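Local coordinates for protein Endonuclease/exonuclease/phosphatase (Beutenbergia cavernae DSM 12333, PDB 4RUW) that belongs to the endonuclease/exonuclease/phosphatase family, with a DNase I-like domain followed by an Ig-like domain, and carries a bound zinc ion, at residues 116-120 against 121-125. Sequence-based numbering, arbitrary orientation.
Sequences ELLAA and DGYVH
Tyr123 N and Gly122 N turn back on Leu118 O and Ala119 O at 3.2 Å and 2.9 Å, a Schellman motif that ends helix 110-118. Gly122 is its C-prime residue; its positive phi of 100° is a backbone conformation that glycine adopts readily. Leu118 O accepts a second bond, from Asp121 N at 3.0 Å, bent to 135° at the hydrogen, and the two donors approach from opposite faces of the carbonyl plane. Tyr123 then centres an inverse gamma turn, with a weak bond from Val124 N to Gly122 O. The Tyr123 ring sets its edge, on the CD2 side, beside Leu118 O, and Tyr123 CB lies 3.9 Å from Leu118 CB. With CG anti to its own carbonyl carbon (chi1 -56°), Asp121 folds back along the helix end, where OD2 lies 3.7 Å from Leu118 CD2. Arg85 of helix 77-87 forms a salt bridge to Asp121 OD2 through NE and a hydrogen bond to Leu117 O through NH2, bridging two acceptors 3.4 Å apart that would otherwise probably repel. Tyr123 OH hydrogen-bonds to Pro89 O. The carbonyl oxygens of Leu118 and Ala119 thus accept bonds from the loop, while Arg85 probably offsets the Asp121 charge.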
loop_
_atom_site.group_PDB
_atom_site.type_symbol
_atom_site.label_atom_id
_atom_site.label_comp_id
_atom_site.label_asym_id
_atom_site.label_seq_id
_atom_site.Cartn_x
_atom_site.Cartn_y
_atom_site.Cartn_z
ATOM N N GLU A 116 19.715 15.348 8.129
ATOM C CA GLU A 116 21.146 15.620 8.148
ATOM C C GLU A 116 21.924 14.498 7.456
ATOM O O GLU A 116 22.822 14.750 6.657
ATOM C CB GLU A 116 21.621 15.783 9.591
ATOM C CG GLU A 116 23.106 16.003 9.729
ATOM C CD GLU A 116 23.515 16.201 11.167
ATOM O OE1 GLU A 116 23.150 15.360 12.023
ATOM O OE2 GLU A 116 24.187 17.214 11.440
ATOM N N LEU A 117 21.558 13.260 7.758
ATOM C CA LEU A 117 22.246 12.101 7.206
ATOM C C LEU A 117 22.065 11.925 5.700
ATOM O O LEU A 117 22.913 11.320 5.044
ATOM C CB LEU A 117 21.790 10.830 7.924
ATOM C CG LEU A 117 22.302 10.671 9.355
ATOM C CD1 LEU A 117 21.401 9.725 10.120
ATOM C CD2 LEU A 117 23.742 10.172 9.350
ATOM N N LEU A 118 20.964 12.440 5.154
ATOM C CA LEU A 118 20.600 12.172 3.762
ATOM C C LEU A 118 20.661 13.408 2.866
ATOM O O LEU A 118 20.414 13.311 1.664
ATOM C CB LEU A 118 19.214 11.514 3.692
ATOM C CG LEU A 118 19.189 10.063 4.188
ATOM C CD1 LEU A 118 17.775 9.590 4.469
ATOM C CD2 LEU A 118 19.887 9.137 3.189
ATOM N N ALA A 119 21.009 14.561 3.433
ATOM C CA ALA A 119 21.073 15.799 2.660
ATOM C C ALA A 119 22.017 15.676 1.469
ATOM O O ALA A 119 21.674 16.060 0.346
ATOM C CB ALA A 119 21.481 16.963 3.543
ATOM N N ALA A 120 23.205 15.126 1.703
ATOM C CA ALA A 120 24.203 15.038 0.642
ATOM C C ALA A 120 23.792 14.038 -0.437
ATOM O O ALA A 120 24.342 14.029 -1.537
ATOM C CB ALA A 120 25.567 14.682 1.223
ATOM N N ASP A 121 22.822 13.193 -0.113
ATOM C CA ASP A 121 22.292 12.225 -1.061
ATOM C C ASP A 121 21.106 12.785 -1.826
ATOM O O ASP A 121 20.504 12.089 -2.644
ATOM C CB ASP A 121 21.897 10.956 -0.321
ATOM C CG ASP A 121 23.049 10.386 0.465
ATOM O OD1 ASP A 121 24.000 9.923 -0.189
ATOM O OD2 ASP A 121 23.020 10.422 1.717
ATOM N N GLY A 122 20.765 14.039 -1.544
ATOM C CA GLY A 122 19.739 14.743 -2.287
ATOM C C GLY A 122 18.372 14.810 -1.630
ATOM O O GLY A 122 17.467 15.443 -2.173
ATOM N N TYR A 123 18.206 14.172 -0.472
ATOM C CA TYR A 123 16.901 14.153 0.191
ATOM C C TYR A 123 16.704 15.403 1.022
ATOM O O TYR A 123 16.695 15.358 2.248
ATOM C CB TYR A 123 16.730 12.880 1.030
ATOM C CG TYR A 123 16.775 11.647 0.166
ATOM C CD1 TYR A 123 15.620 11.145 -0.432
ATOM C CD2 TYR A 123 17.985 11.017 -0.102
ATOM C CE1 TYR A 123 15.674 10.037 -1.264
ATOM C CE2 TYR A 123 18.050 9.913 -0.921
ATOM C CZ TYR A 123 16.896 9.431 -1.504
ATOM O OH TYR A 123 16.975 8.334 -2.323
ATOM N N VAL A 124 16.530 16.524 0.334
ATOM C CA VAL A 124 16.496 17.827 0.988
ATOM C C VAL A 124 15.077 18.378 1.147
ATOM O O VAL A 124 14.891 19.491 1.635
ATOM C CB VAL A 124 17.374 18.858 0.254
ATOM C CG1 VAL A 124 18.832 18.426 0.300
ATOM C CG2 VAL A 124 16.903 19.032 -1.183
ATOM N N HIS A 125 14.081 17.596 0.742
ATOM C CA HIS A 125 12.678 17.972 0.908
ATOM C C HIS A 125 12.032 16.958 1.829
ATOM O O HIS A 125 11.880 15.795 1.466
ATOM C CB HIS A 125 11.985 18.009 -0.451
ATOM C CG HIS A 125 12.722 18.830 -1.456
ATOM N ND1 HIS A 125 12.748 20.203 -1.417
ATOM C CD2 HIS A 125 13.496 18.469 -2.512
ATOM C CE1 HIS A 125 13.494 20.660 -2.407
ATOM N NE2 HIS A 125 13.952 19.623 -3.089
#